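Local coordinates for Apc35852 (PDB 1U9C), which is of unknown function but, as a member of the DJ-1/PfpI family, may resemble the chaperones or cysteine proteases of that group, at residues A[115-120]-A[135-141]; A[82-87]-A[109-114]; A[147-153]-A[195-200]; A[102-106]-A[168-173]. All blocks are in the same frame, centred on the assembly; numbering follows the deposited sequence.

Contact 1 (A[115-120]-A[135-141]); sequences LQQFAE and LVNATYK
The backbone carbonyl of Thr139 is taken up by the side-chain amide of Gln116, whose NE2 lies 2.8 Å from Thr139 O. With CG anti to the backbone N (chi1 175°) and the chain extended beyond it, Gln116 reaches from the helix to the loop. The oxygen lies close to the plane of the Gln116 amide, yet the nitrogen approaches from above the carbonyl plane. The neighbouring carbonyl, Tyr140 O, accepts instead from Thr139 OG1 at 3.0 Å.

One helical turn further on, Glu120 makes a straighter bond than Gln116 does: Lys141 N donates to Glu120 OE1 over 2.8 Å at 175°, coming from above the carboxylate plane. The same OE1 lies at the edge of the Tyr140 ring, 3.5 Å from Tyr140 CD1, while the carboxylate is turned 67° against the ring. The aliphatic part of Lys141 passes the other amide atom, with Gln116 OE1 3.6 Å from Lys141 CE.

Apolar contacts complete the seam. Ala119 CB touches the ring obliquely, 3.7 Å from Tyr140 CE1, and Leu115 CB meets Ala138 CB at 4.1 Å. Leu115 and Ala119 also pack on Ile125, so that these two side chains join helix 109-120 both to strand 124-127 of the central sheet and to the loop after it, as befits the layered alpha/beta fold of the DJ-1/PfpI family.

Contact 2 (A[82-87]-A[109-114]); sequences LSKDDA and ETLQYV
Lys84 and Glu109 form the polar link, a salt bridge with Lys84 NZ 2.9 Å from Glu109 OE1, although the hydrogen bond within it is weak. A bend at chi2 folds the Glu109 carboxylate back, and its other oxygen, OE2, is met from above the carboxylate plane by Thr110 OG1, which donates to it at 2.9 Å.

The aromatic contact uses the same lysine. Its extended chain crosses Tyr113 at about a right angle, and Lys84 CD lies over one face of Tyr113, toward the rim, 4.0 Å from the ring centroid, in a CH-pi contact; any cation-pi attraction from NZ is long and at most weak.

Apolar packing fills the inner part. Leu82 CD2 lies 4.0 Å from Leu111 CB, Thr110 CG2 is 3.9 Å from Leu82 CG, and Val114 CG2 is 4.2 Å from Ala87 CB. Within the loop, Asp85 N donates to Ser83 OG in an ST turn, and Asp86 accepts from Ser83 N while pairing with Lys46.

The chemistry is therefore graded, from buried hydrocarbon at Leu82, Leu111 and Val114 to charge at the exposed Lys84 and Glu109.

Contact 3 (A[147-153]-A[195-200]); sequences VKGKTVT and VRDGNL
Asp197 holds CG anti to its own nitrogen (chi1 -177°), and Lys150 bends at chi2, chi3 and chi4 to curl back over it. The turned carboxylate meets the backbone of the facing strand: Thr151 N donates to Asp197 OD2 over 2.8 Å at 167°, and OD2 receives the bond on its anti lone pair. Lys150 contributes hydrocarbon here, its CE 3.4 Å from Asp197 CG, while its ammonium group is not in contact with the carboxylate. NZ donates a hydrogen bond to a water that also accepts from Asn199 N, with Lys150 NZ 2.7 Å from that water.

Both segments contain tight turns. Val147 to Lys150 is a type II turn, and Asp197 to Leu200 a type II' turn that closes the hairpin of strands 194-197 and 200-203 at the edge of the central sheet. Strand 151-152, which pairs with 183-184 in a separate small parallel sheet, reaches this hairpin through side chains and water. A second water donates to Thr151 O and Leu200 O, bridging two backbone carbonyls.

Apolar contacts flank the polar ones. Leu200 CD2 lies 3.7 Å from Val152 CG1, and Thr151 CG2 is 3.8 Å from Val195 CG2, these two side chains crossing at about a right angle.

Contact 4 (A[102-106]-A[168-173]); sequences MFDFP and HMPFLL
Two Met-aromatic contacts join helix 101-104 and the residues just after it to the loop leading into helix 173-179, in the alpha/beta fold of this DJ-1/PfpI family member. Met102 pairs with Phe171, and Met169 with Phe103, so that each segment supplies one methionine and one ring. Met102 also packs on His130, next in sequence to Cys129, which is oxidised to a sulfinic acid in this crystal; the seam therefore probably lies near that modified cysteine.

Met102 carries much of the packing. Bends at chi2 (-73°) and chi3 (-75°) fold its chain so that the methyl sits over one face of Phe171, with Met102 CE 3.9 Å from the ring centroid and displaced toward the rim. Its sulfur approaches more obliquely, Met102 SD being 4.7 Å from that centroid. Pro106 comes to the edge of the same ring, Pro106 CG lying 3.8 Å from Phe171 CE2. The ring thus has the methyl of a methionine over one face and a proline at its edge.

In the second pair, Met169 SD stands 5.4 Å from the Phe103 centroid, again obliquely, and also touches the first methionine, 3.8 Å from Met102 CG. Phe103, whose ring also stacks with His15, meets Pro170 CD obliquely at its CE1. At the edge of the Phe103 ring, near its plane, CZ comes 3.7 Å from His168 O.

From the N terminus, contact 2 opens first, at 82-87 after strand 80-81, and closes on the start of helix 109-120. Before it closes, contact 4 opens at 102-106, so the two loops cross. Contact 1 leaves the later turns of the same helix and closes at 135-141, falling wholly within the long loop of contact 4, which ends at 168-173. Contact 3 starts at 147-153, crosses contact 4 and closes last, on the hairpin at 195-200. Contacts 1 and 2 thus share helix 109-120, while Pro106 O of contact 4 probably accepts from both Gln112 and Asn137. Leu135 packs on Val147 and Leu200, joining contact 1 to contact 3.

Contact 1 (A[115-120]-A[135-141])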
loop_
_atom_site.group_PDB
_atom_site.type_symbol
_atom_site.label_atom_id
_atom_site.label_comp_id
_atom_site.label_asym_id
_atom_site.label_seq_id
_atom_site.Cartn_x
_atom_site.Cartn_y
_atom_site.Cartn_z
ATOM N N LEU A 115 6.728 -7.990 -5.480
ATOM C CA LEU A 115 5.818 -7.314 -6.393
ATOM C C LEU A 115 6.087 -7.833 -7.812
ATOM O O LEU A 115 5.136 -8.012 -8.568
ATOM C CB LEU A 115 6.006 -5.811 -6.332
ATOM C CG LEU A 115 5.430 -5.169 -5.078
ATOM C CD1 LEU A 115 5.959 -3.801 -4.897
ATOM C CD2 LEU A 115 3.903 -5.160 -5.109
ATOM N N GLN A 116 7.338 -8.065 -8.160
ATOM C CA GLN A 116 7.633 -8.632 -9.490
ATOM C C GLN A 116 6.929 -9.947 -9.705
ATOM O O GLN A 116 6.323 -10.193 -10.790
ATOM C CB GLN A 116 9.132 -8.820 -9.638
ATOM C CG GLN A 116 9.579 -9.533 -10.953
ATOM C CD GLN A 116 11.043 -9.459 -11.194
ATOM O OE1 GLN A 116 11.753 -10.475 -11.198
ATOM N NE2 GLN A 116 11.520 -8.266 -11.457
ATOM N N GLN A 117 6.980 -10.830 -8.718
ATOM C CA GLN A 117 6.326 -12.115 -8.887
ATOM C C GLN A 117 4.820 -11.999 -8.966
ATOM O O GLN A 117 4.149 -12.689 -9.777
ATOM C CB GLN A 117 6.728 -13.063 -7.776
ATOM C CG GLN A 117 8.150 -13.401 -7.828
ATOM C CD GLN A 117 8.515 -14.230 -9.065
ATOM O OE1 GLN A 117 7.888 -15.249 -9.292
ATOM N NE2 GLN A 117 9.442 -13.764 -9.844
ATOM N N PHE A 118 4.216 -11.178 -8.102
ATOM C CA PHE A 118 2.785 -10.935 -8.222
ATOM C C PHE A 118 2.406 -10.456 -9.612
ATOM O O PHE A 118 1.410 -10.914 -10.186
ATOM C CB PHE A 118 2.266 -9.941 -7.156
ATOM C CG PHE A 118 1.921 -10.597 -5.820
ATOM C CD1 PHE A 118 2.932 -10.979 -4.967
ATOM C CD2 PHE A 118 0.654 -10.740 -5.411
ATOM C CE1 PHE A 118 2.627 -11.511 -3.705
ATOM C CE2 PHE A 118 0.345 -11.313 -4.158
ATOM C CZ PHE A 118 1.357 -11.658 -3.324
ATOM N N ALA A 119 3.177 -9.526 -10.158
ATOM C CA ALA A 119 2.923 -8.953 -11.492
ATOM C C ALA A 119 3.086 -10.047 -12.570
ATOM O O ALA A 119 2.178 -10.301 -13.402
ATOM C CB ALA A 119 3.823 -7.766 -11.742
ATOM N N GLU A 120 4.194 -10.760 -12.476
ATOM C CA GLU A 120 4.471 -11.842 -13.431
ATOM C C GLU A 120 3.379 -12.868 -13.431
ATOM O O GLU A 120 3.146 -13.524 -14.461
ATOM C CB GLU A 120 5.742 -12.599 -13.022
ATOM C CG GLU A 120 7.034 -11.846 -13.227
ATOM C CD GLU A 120 7.490 -11.880 -14.641
ATOM O OE1 GLU A 120 7.885 -10.765 -15.106
ATOM O OE2 GLU A 120 7.497 -13.015 -15.238
ATOM N N LEU A 135 5.938 0.469 -5.564
ATOM C CA LEU A 135 5.950 0.180 -7.012
ATOM C C LEU A 135 6.993 0.973 -7.798
ATOM O O LEU A 135 7.228 0.674 -8.988
ATOM C CB LEU A 135 4.591 0.503 -7.597
ATOM C CG LEU A 135 3.486 -0.462 -7.218
ATOM C CD1 LEU A 135 2.109 0.180 -7.390
ATOM C CD2 LEU A 135 3.632 -1.732 -8.115
ATOM N N VAL A 136 7.608 1.995 -7.198
ATOM C CA VAL A 136 8.361 2.969 -8.009
ATOM C C VAL A 136 9.528 2.317 -8.763
ATOM O O VAL A 136 9.804 2.688 -9.921
ATOM C CB VAL A 136 8.796 4.181 -7.128
ATOM C CG1 VAL A 136 9.952 4.944 -7.723
ATOM C CG2 VAL A 136 7.563 5.073 -6.934
ATOM N N ASN A 137 10.207 1.361 -8.126
ATOM C CA ASN A 137 11.364 0.663 -8.688
ATOM C C ASN A 137 11.130 -0.854 -8.837
ATOM O O ASN A 137 12.096 -1.617 -8.954
ATOM C CB ASN A 137 12.580 0.915 -7.814
ATOM C CG ASN A 137 12.872 2.397 -7.641
ATOM O OD1 ASN A 137 12.938 3.136 -8.624
ATOM N ND2 ASN A 137 13.152 2.829 -6.409
ATOM N N ALA A 138 9.859 -1.251 -8.925
ATOM C CA ALA A 138 9.452 -2.649 -9.133
ATOM C C ALA A 138 9.179 -2.891 -10.629
ATOM O O ALA A 138 8.701 -1.995 -11.331
ATOM C CB ALA A 138 8.219 -2.991 -8.349
ATOM N N THR A 139 9.569 -4.066 -11.107
ATOM C CA THR A 139 9.560 -4.350 -12.554
ATOM C C THR A 139 9.183 -5.774 -12.791
ATOM O O THR A 139 9.260 -6.623 -11.918
ATOM C CB THR A 139 10.949 -4.141 -13.220
ATOM O OG1 THR A 139 11.888 -5.089 -12.693
ATOM C CG2 THR A 139 11.600 -2.755 -12.945
ATOM N N TYR A 140 8.766 -6.046 -14.030
ATOM C CA TYR A 140 8.656 -7.416 -14.529
ATOM C C TYR A 140 10.073 -7.962 -14.668
ATOM O O TYR A 140 11.048 -7.213 -14.592
ATOM C CB TYR A 140 7.952 -7.446 -15.899
ATOM C CG TYR A 140 6.485 -7.166 -15.801
ATOM C CD1 TYR A 140 5.615 -8.187 -15.520
ATOM C CD2 TYR A 140 5.970 -5.878 -15.981
ATOM C CE1 TYR A 140 4.247 -7.947 -15.388
ATOM C CE2 TYR A 140 4.620 -5.627 -15.858
ATOM C CZ TYR A 140 3.769 -6.654 -15.554
ATOM O OH TYR A 140 2.439 -6.410 -15.462
ATOM N N LYS A 141 10.199 -9.271 -14.860
ATOM C CA LYS A 141 11.522 -9.912 -15.017
ATOM C C LYS A 141 12.368 -9.254 -16.095
ATOM O O LYS A 141 13.598 -9.142 -15.957
ATOM C CB LYS A 141 11.366 -11.390 -15.384
ATOM C CG LYS A 141 11.502 -12.373 -14.216
ATOM C CD LYS A 141 12.893 -13.062 -14.216
ATOM C CE LYS A 141 13.908 -12.250 -13.410
ATOM N NZ LYS A 141 15.042 -13.067 -12.868
#

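Contact 2 (A[82-87]-A[109-114])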
loop_
_atom_site.group_PDB
_atom_site.type_symbol
_atom_site.label_atom_id
_atom_site.label_comp_id
_atom_site.label_asym_id
_atom_site.label_seq_id
_atom_site.Cartn_x
_atom_site.Cartn_y
_atom_site.Cartn_z
ATOM N N LEU A 82 8.527 -9.607 6.193
ATOM C CA LEU A 82 8.356 -9.957 4.810
ATOM C C LEU A 82 9.553 -10.785 4.325
ATOM O O LEU A 82 10.674 -10.426 4.544
ATOM C CB LEU A 82 8.287 -8.695 3.970
ATOM C CG LEU A 82 7.976 -8.870 2.490
ATOM C CD1 LEU A 82 6.621 -9.438 2.308
ATOM C CD2 LEU A 82 8.228 -7.579 1.771
ATOM N N SER A 83 9.250 -11.817 3.564
ATOM C CA SER A 83 10.253 -12.760 2.970
ATOM C C SER A 83 9.985 -12.896 1.494
ATOM O O SER A 83 8.880 -12.745 1.019
ATOM C CB SER A 83 10.069 -14.129 3.631
ATOM O OG SER A 83 10.794 -15.145 3.021
ATOM N N LYS A 84 11.027 -13.316 0.753
ATOM C CA LYS A 84 10.807 -13.735 -0.641
ATOM C C LYS A 84 9.857 -14.923 -0.770
ATOM O O LYS A 84 9.167 -15.045 -1.773
ATOM C CB LYS A 84 12.115 -13.995 -1.353
ATOM C CG LYS A 84 12.929 -12.758 -1.513
ATOM C CD LYS A 84 14.162 -12.939 -2.413
ATOM C CE LYS A 84 14.913 -11.595 -2.538
ATOM N NZ LYS A 84 16.298 -11.765 -3.046
ATOM N N ASP A 85 9.711 -15.713 0.295
ATOM C CA ASP A 85 8.712 -16.794 0.328
ATOM C C ASP A 85 7.272 -16.258 0.134
ATOM O O ASP A 85 6.379 -16.928 -0.340
ATOM C CB ASP A 85 8.802 -17.590 1.650
ATOM C CG ASP A 85 10.076 -18.375 1.797
ATOM O OD1 ASP A 85 10.746 -18.607 0.777
ATOM O OD2 ASP A 85 10.468 -18.802 2.906
ATOM N N ASP A 86 7.045 -15.025 0.574
ATOM C CA ASP A 86 5.714 -14.369 0.414
ATOM C C ASP A 86 5.377 -13.970 -1.002
ATOM O O ASP A 86 4.270 -13.474 -1.265
ATOM C CB ASP A 86 5.614 -13.155 1.317
ATOM C CG ASP A 86 5.730 -13.516 2.772
ATOM O OD1 ASP A 86 5.125 -14.509 3.268
ATOM O OD2 ASP A 86 6.411 -12.769 3.538
ATOM N N ALA A 87 6.320 -14.240 -1.950
ATOM C CA ALA A 87 6.065 -13.973 -3.355
ATOM C C ALA A 87 5.068 -14.919 -3.956
ATOM O O ALA A 87 4.513 -14.604 -5.004
ATOM C CB ALA A 87 7.341 -14.055 -4.155
ATOM N N GLU A 109 14.683 -4.564 -1.547
ATOM C CA GLU A 109 14.789 -5.604 -2.553
ATOM C C GLU A 109 13.811 -6.753 -2.391
ATOM O O GLU A 109 13.403 -7.340 -3.396
ATOM C CB GLU A 109 16.213 -6.160 -2.622
ATOM C CG GLU A 109 16.690 -6.876 -1.352
ATOM C CD GLU A 109 16.389 -8.369 -1.343
ATOM O OE1 GLU A 109 16.265 -8.964 -2.443
ATOM O OE2 GLU A 109 16.254 -8.942 -0.231
ATOM N N THR A 110 13.479 -7.097 -1.162
ATOM C CA THR A 110 12.476 -8.155 -0.893
ATOM C C THR A 110 11.132 -7.738 -1.444
ATOM O O THR A 110 10.477 -8.494 -2.164
ATOM C CB THR A 110 12.352 -8.443 0.592
ATOM O OG1 THR A 110 13.671 -8.737 1.162
ATOM C CG2 THR A 110 11.455 -9.627 0.866
ATOM N N LEU A 111 10.687 -6.538 -1.151
ATOM C CA LEU A 111 9.392 -6.088 -1.654
ATOM C C LEU A 111 9.403 -5.990 -3.184
ATOM O O LEU A 111 8.412 -6.317 -3.816
ATOM C CB LEU A 111 8.981 -4.761 -0.969
ATOM C CG LEU A 111 7.640 -4.173 -1.408
ATOM C CD1 LEU A 111 6.516 -5.099 -1.066
ATOM C CD2 LEU A 111 7.429 -2.810 -0.706
ATOM N N GLN A 112 10.510 -5.523 -3.770
ATOM C CA GLN A 112 10.592 -5.453 -5.239
ATOM C C GLN A 112 10.443 -6.841 -5.843
ATOM O O GLN A 112 9.730 -7.026 -6.820
ATOM C CB GLN A 112 11.909 -4.840 -5.682
ATOM C CG GLN A 112 12.036 -3.317 -5.490
ATOM C CD GLN A 112 13.451 -2.856 -5.733
ATOM O OE1 GLN A 112 14.286 -3.606 -6.251
ATOM N NE2 GLN A 112 13.735 -1.646 -5.298
ATOM N N TYR A 113 11.098 -7.807 -5.233
ATOM C CA TYR A 113 11.026 -9.176 -5.704
ATOM C C TYR A 113 9.620 -9.758 -5.584
ATOM O O TYR A 113 9.088 -10.359 -6.493
ATOM C CB TYR A 113 11.986 -10.031 -4.887
ATOM C CG TYR A 113 11.960 -11.457 -5.349
ATOM C CD1 TYR A 113 12.793 -11.882 -6.373
ATOM C CD2 TYR A 113 11.135 -12.380 -4.760
ATOM C CE1 TYR A 113 12.772 -13.199 -6.809
ATOM C CE2 TYR A 113 11.084 -13.687 -5.208
ATOM C CZ TYR A 113 11.919 -14.091 -6.219
ATOM O OH TYR A 113 11.876 -15.413 -6.642
ATOM N N VAL A 114 8.965 -9.548 -4.448
ATOM C CA VAL A 114 7.592 -9.940 -4.250
ATOM C C VAL A 114 6.674 -9.293 -5.255
ATOM O O VAL A 114 5.883 -10.024 -5.889
ATOM C CB VAL A 114 7.182 -9.654 -2.786
ATOM C CG1 VAL A 114 5.720 -9.878 -2.634
ATOM C CG2 VAL A 114 7.936 -10.567 -1.833
#

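Contact 3 (A[147-153]-A[195-200])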
loop_
_atom_site.group_PDB
_atom_site.type_symbol
_atom_site.label_atom_id
_atom_site.label_comp_id
_atom_site.label_asym_id
_atom_site.label_seq_id
_atom_site.Cartn_x
_atom_site.Cartn_y
_atom_site.Cartn_z
ATOM N N VAL A 147 4.255 -0.277 -13.375
ATOM C CA VAL A 147 3.274 0.793 -13.650
ATOM C C VAL A 147 3.283 1.389 -15.060
ATOM O O VAL A 147 2.479 2.272 -15.359
ATOM C CB VAL A 147 3.385 1.956 -12.647
ATOM C CG1 VAL A 147 3.237 1.425 -11.251
ATOM C CG2 VAL A 147 4.711 2.706 -12.768
ATOM N N LYS A 148 4.223 0.972 -15.898
ATOM C CA LYS A 148 4.306 1.524 -17.239
ATOM C C LYS A 148 3.047 1.280 -18.054
ATOM O O LYS A 148 2.630 0.141 -18.233
ATOM C CB LYS A 148 5.548 0.983 -17.977
ATOM C CG LYS A 148 5.633 1.363 -19.444
ATOM C CD LYS A 148 7.007 1.087 -20.039
ATOM C CE LYS A 148 7.057 1.436 -21.543
ATOM N NZ LYS A 148 8.443 1.588 -22.092
ATOM N N GLY A 149 2.444 2.368 -18.546
ATOM C CA GLY A 149 1.223 2.289 -19.360
ATOM C C GLY A 149 -0.047 1.996 -18.589
ATOM O O GLY A 149 -1.111 1.798 -19.174
ATOM N N LYS A 150 0.067 1.995 -17.272
ATOM C CA LYS A 150 -1.073 1.673 -16.411
ATOM C C LYS A 150 -1.684 2.927 -15.793
ATOM O O LYS A 150 -0.954 3.873 -15.474
ATOM C CB LYS A 150 -0.630 0.757 -15.272
ATOM C CG LYS A 150 -0.072 -0.600 -15.685
ATOM C CD LYS A 150 -1.103 -1.452 -16.392
ATOM C CE LYS A 150 -2.102 -2.047 -15.407
ATOM N NZ LYS A 150 -1.574 -3.299 -14.807
ATOM N N THR A 151 -2.999 2.914 -15.597
ATOM C CA THR A 151 -3.733 3.987 -14.952
ATOM C C THR A 151 -3.575 3.793 -13.438
ATOM O O THR A 151 -3.972 2.764 -12.907
ATOM C CB THR A 151 -5.216 3.949 -15.316
ATOM O OG1 THR A 151 -5.364 4.193 -16.727
ATOM C CG2 THR A 151 -5.977 5.105 -14.641
ATOM N N VAL A 152 -3.042 4.792 -12.754
ATOM C CA VAL A 152 -2.819 4.718 -11.318
ATOM C C VAL A 152 -3.093 6.029 -10.650
ATOM O O VAL A 152 -3.061 7.105 -11.302
ATOM C CB VAL A 152 -1.414 4.318 -10.962
ATOM C CG1 VAL A 152 -0.987 3.075 -11.650
ATOM C CG2 VAL A 152 -0.412 5.452 -11.197
ATOM N N THR A 153 -3.294 5.940 -9.343
ATOM C CA THR A 153 -3.325 7.095 -8.474
ATOM C C THR A 153 -2.437 6.888 -7.277
ATOM O O THR A 153 -1.941 5.787 -7.036
ATOM C CB THR A 153 -4.769 7.437 -8.099
ATOM O OG1 THR A 153 -4.855 8.740 -7.518
ATOM C CG2 THR A 153 -5.379 6.497 -7.081
ATOM N N VAL A 195 -8.765 3.594 -8.267
ATOM C CA VAL A 195 -8.800 3.168 -9.657
ATOM C C VAL A 195 -8.389 1.750 -9.820
ATOM O O VAL A 195 -7.552 1.264 -9.106
ATOM C CB VAL A 195 -7.972 4.055 -10.539
ATOM C CG1 VAL A 195 -6.521 3.958 -10.224
ATOM C CG2 VAL A 195 -8.265 3.740 -12.000
ATOM N N ARG A 196 -9.055 1.049 -10.729
ATOM C CA ARG A 196 -8.653 -0.255 -11.187
ATOM C C ARG A 196 -8.226 -0.198 -12.656
ATOM O O ARG A 196 -8.992 0.266 -13.508
ATOM C CB ARG A 196 -9.791 -1.228 -11.007
ATOM C CG ARG A 196 -9.530 -2.588 -11.606
ATOM C CD ARG A 196 -10.533 -3.635 -11.294
ATOM N NE ARG A 196 -10.166 -4.951 -11.841
ATOM C CZ ARG A 196 -10.922 -6.017 -11.786
ATOM N NH1 ARG A 196 -12.159 -5.970 -11.305
ATOM N NH2 ARG A 196 -10.469 -7.145 -12.300
ATOM N N ASP A 197 -7.037 -0.711 -12.911
ATOM C CA ASP A 197 -6.569 -0.916 -14.271
ATOM C C ASP A 197 -6.179 -2.379 -14.327
ATOM O O ASP A 197 -5.054 -2.732 -13.970
ATOM C CB ASP A 197 -5.370 -0.026 -14.612
ATOM C CG ASP A 197 -4.917 -0.183 -16.079
ATOM O OD1 ASP A 197 -5.356 -1.110 -16.759
ATOM O OD2 ASP A 197 -4.077 0.544 -16.603
ATOM N N GLY A 198 -7.101 -3.234 -14.717
ATOM C CA GLY A 198 -6.824 -4.662 -14.741
ATOM C C GLY A 198 -6.560 -5.157 -13.360
ATOM O O GLY A 198 -7.384 -4.961 -12.457
ATOM N N ASN A 199 -5.369 -5.707 -13.183
ATOM C CA ASN A 199 -4.865 -6.269 -11.929
ATOM C C ASN A 199 -4.240 -5.281 -10.953
ATOM O O ASN A 199 -3.825 -5.706 -9.851
ATOM C CB ASN A 199 -3.823 -7.332 -12.203
ATOM C CG ASN A 199 -4.350 -8.482 -13.018
ATOM O OD1 ASN A 199 -5.535 -8.809 -12.954
ATOM N ND2 ASN A 199 -3.475 -9.089 -13.783
ATOM N N LEU A 200 -4.087 -4.025 -11.330
ATOM C CA LEU A 200 -3.435 -3.032 -10.498
ATOM C C LEU A 200 -4.483 -2.053 -10.003
ATOM O O LEU A 200 -5.161 -1.365 -10.797
ATOM C CB LEU A 200 -2.386 -2.294 -11.340
ATOM C CG LEU A 200 -1.556 -1.255 -10.665
ATOM C CD1 LEU A 200 -0.785 -1.866 -9.529
ATOM C CD2 LEU A 200 -0.561 -0.631 -11.661
HETATM O O HOH W 1 -2.937 -5.660 -15.030
HETATM O O HOH W 2 -4.187 1.490 -10.492
#

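Contact 4 (A[102-106]-A[168-173])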
loop_
_atom_site.group_PDB
_atom_site.type_symbol
_atom_site.label_atom_id
_atom_site.label_comp_id
_atom_site.label_asym_id
_atom_site.label_seq_id
_atom_site.Cartn_x
_atom_site.Cartn_y
_atom_site.Cartn_z
ATOM N N MET A 102 7.672 5.840 2.164
ATOM C CA MET A 102 8.539 6.523 1.226
ATOM C C MET A 102 9.983 6.239 1.535
ATOM O O MET A 102 10.855 6.430 0.653
ATOM C CB MET A 102 8.283 8.037 1.276
ATOM C CG MET A 102 6.855 8.410 0.792
ATOM S SD MET A 102 6.727 8.230 -1.007
ATOM C CE MET A 102 7.646 9.688 -1.606
ATOM N N PHE A 103 10.281 5.851 2.760
ATOM C CA PHE A 103 11.657 5.578 3.200
ATOM C C PHE A 103 12.054 4.108 3.288
ATOM O O PHE A 103 13.258 3.804 3.298
ATOM C CB PHE A 103 11.871 6.185 4.577
ATOM C CG PHE A 103 11.667 7.659 4.599
ATOM C CD1 PHE A 103 12.711 8.517 4.320
ATOM C CD2 PHE A 103 10.423 8.182 4.845
ATOM C CE1 PHE A 103 12.536 9.870 4.300
ATOM C CE2 PHE A 103 10.231 9.524 4.850
ATOM C CZ PHE A 103 11.280 10.389 4.543
ATOM N N ASP A 104 11.116 3.195 3.437
ATOM C CA ASP A 104 11.481 1.772 3.529
ATOM C C ASP A 104 10.816 0.884 2.457
ATOM O O ASP A 104 11.172 -0.294 2.425
ATOM C CB ASP A 104 11.290 1.151 4.941
ATOM C CG ASP A 104 9.870 1.100 5.457
ATOM O OD1 ASP A 104 8.950 1.634 4.815
ATOM O OD2 ASP A 104 9.670 0.419 6.523
ATOM N N PHE A 105 9.930 1.389 1.606
ATOM C CA PHE A 105 9.408 0.575 0.504
ATOM C C PHE A 105 10.170 0.674 -0.829
ATOM O O PHE A 105 10.400 -0.364 -1.421
ATOM C CB PHE A 105 7.922 0.909 0.187
ATOM C CG PHE A 105 6.897 0.307 1.107
ATOM C CD1 PHE A 105 7.201 -0.349 2.281
ATOM C CD2 PHE A 105 5.550 0.333 0.718
ATOM C CE1 PHE A 105 6.228 -0.946 3.058
ATOM C CE2 PHE A 105 4.591 -0.235 1.497
ATOM C CZ PHE A 105 4.899 -0.874 2.644
ATOM N N PRO A 106 10.489 1.859 -1.362
ATOM C CA PRO A 106 10.916 1.907 -2.752
ATOM C C PRO A 106 12.160 1.140 -3.080
ATOM O O PRO A 106 12.311 0.689 -4.238
ATOM C CB PRO A 106 11.039 3.393 -3.036
ATOM C CG PRO A 106 11.246 4.027 -1.750
ATOM C CD PRO A 106 10.444 3.213 -0.760
ATOM N N HIS A 168 10.954 17.190 2.398
ATOM C CA HIS A 168 11.673 16.120 3.110
ATOM C C HIS A 168 11.498 14.739 2.492
ATOM O O HIS A 168 11.885 13.729 3.088
ATOM C CB HIS A 168 11.243 16.060 4.566
ATOM C CG HIS A 168 11.733 17.175 5.404
ATOM N ND1 HIS A 168 13.082 17.432 5.593
ATOM C CD2 HIS A 168 11.074 18.203 6.004
ATOM C CE1 HIS A 168 13.216 18.488 6.374
ATOM N NE2 HIS A 168 12.010 18.995 6.598
ATOM N N MET A 169 10.825 14.634 1.351
ATOM C CA MET A 169 10.706 13.368 0.656
ATOM C C MET A 169 11.905 13.176 -0.253
ATOM O O MET A 169 12.401 14.119 -0.860
ATOM C CB MET A 169 9.449 13.362 -0.203
ATOM C CG MET A 169 8.187 13.327 0.609
ATOM S SD MET A 169 7.962 11.939 1.748
ATOM C CE MET A 169 8.500 12.747 3.273
ATOM N N PRO A 170 12.364 11.924 -0.333
ATOM C CA PRO A 170 13.464 11.543 -1.190
ATOM C C PRO A 170 13.138 11.704 -2.667
ATOM O O PRO A 170 14.065 11.834 -3.487
ATOM C CB PRO A 170 13.693 10.078 -0.822
ATOM C CG PRO A 170 12.529 9.657 -0.300
ATOM C CD PRO A 170 11.912 10.788 0.485
ATOM N N PHE A 171 11.841 11.654 -2.961
ATOM C CA PHE A 171 11.288 11.918 -4.301
ATOM C C PHE A 171 9.809 12.188 -4.110
ATOM O O PHE A 171 9.244 11.892 -3.058
ATOM C CB PHE A 171 11.461 10.704 -5.208
ATOM C CG PHE A 171 10.810 9.445 -4.662
ATOM C CD1 PHE A 171 9.531 9.084 -5.047
ATOM C CD2 PHE A 171 11.511 8.633 -3.786
ATOM C CE1 PHE A 171 8.954 7.930 -4.529
ATOM C CE2 PHE A 171 10.943 7.502 -3.266
ATOM C CZ PHE A 171 9.661 7.137 -3.650
ATOM N N LEU A 172 9.146 12.747 -5.105
ATOM C CA LEU A 172 7.701 12.937 -5.038
ATOM C C LEU A 172 7.017 11.749 -5.733
ATOM O O LEU A 172 7.377 11.381 -6.841
ATOM C CB LEU A 172 7.237 14.268 -5.650
ATOM C CG LEU A 172 7.601 15.524 -4.868
ATOM C CD1 LEU A 172 6.959 16.740 -5.465
ATOM C CD2 LEU A 172 7.241 15.367 -3.391
ATOM N N LEU A 173 6.060 11.150 -5.058
ATOM C CA LEU A 173 5.475 9.899 -5.514
ATOM C C LEU A 173 4.687 9.991 -6.840
ATOM O O LEU A 173 4.978 9.259 -7.763
ATOM C CB LEU A 173 4.600 9.354 -4.406
ATOM C CG LEU A 173 3.885 8.036 -4.700
ATOM C CD1 LEU A 173 4.864 7.024 -5.135
ATOM C CD2 LEU A 173 3.164 7.521 -3.471
#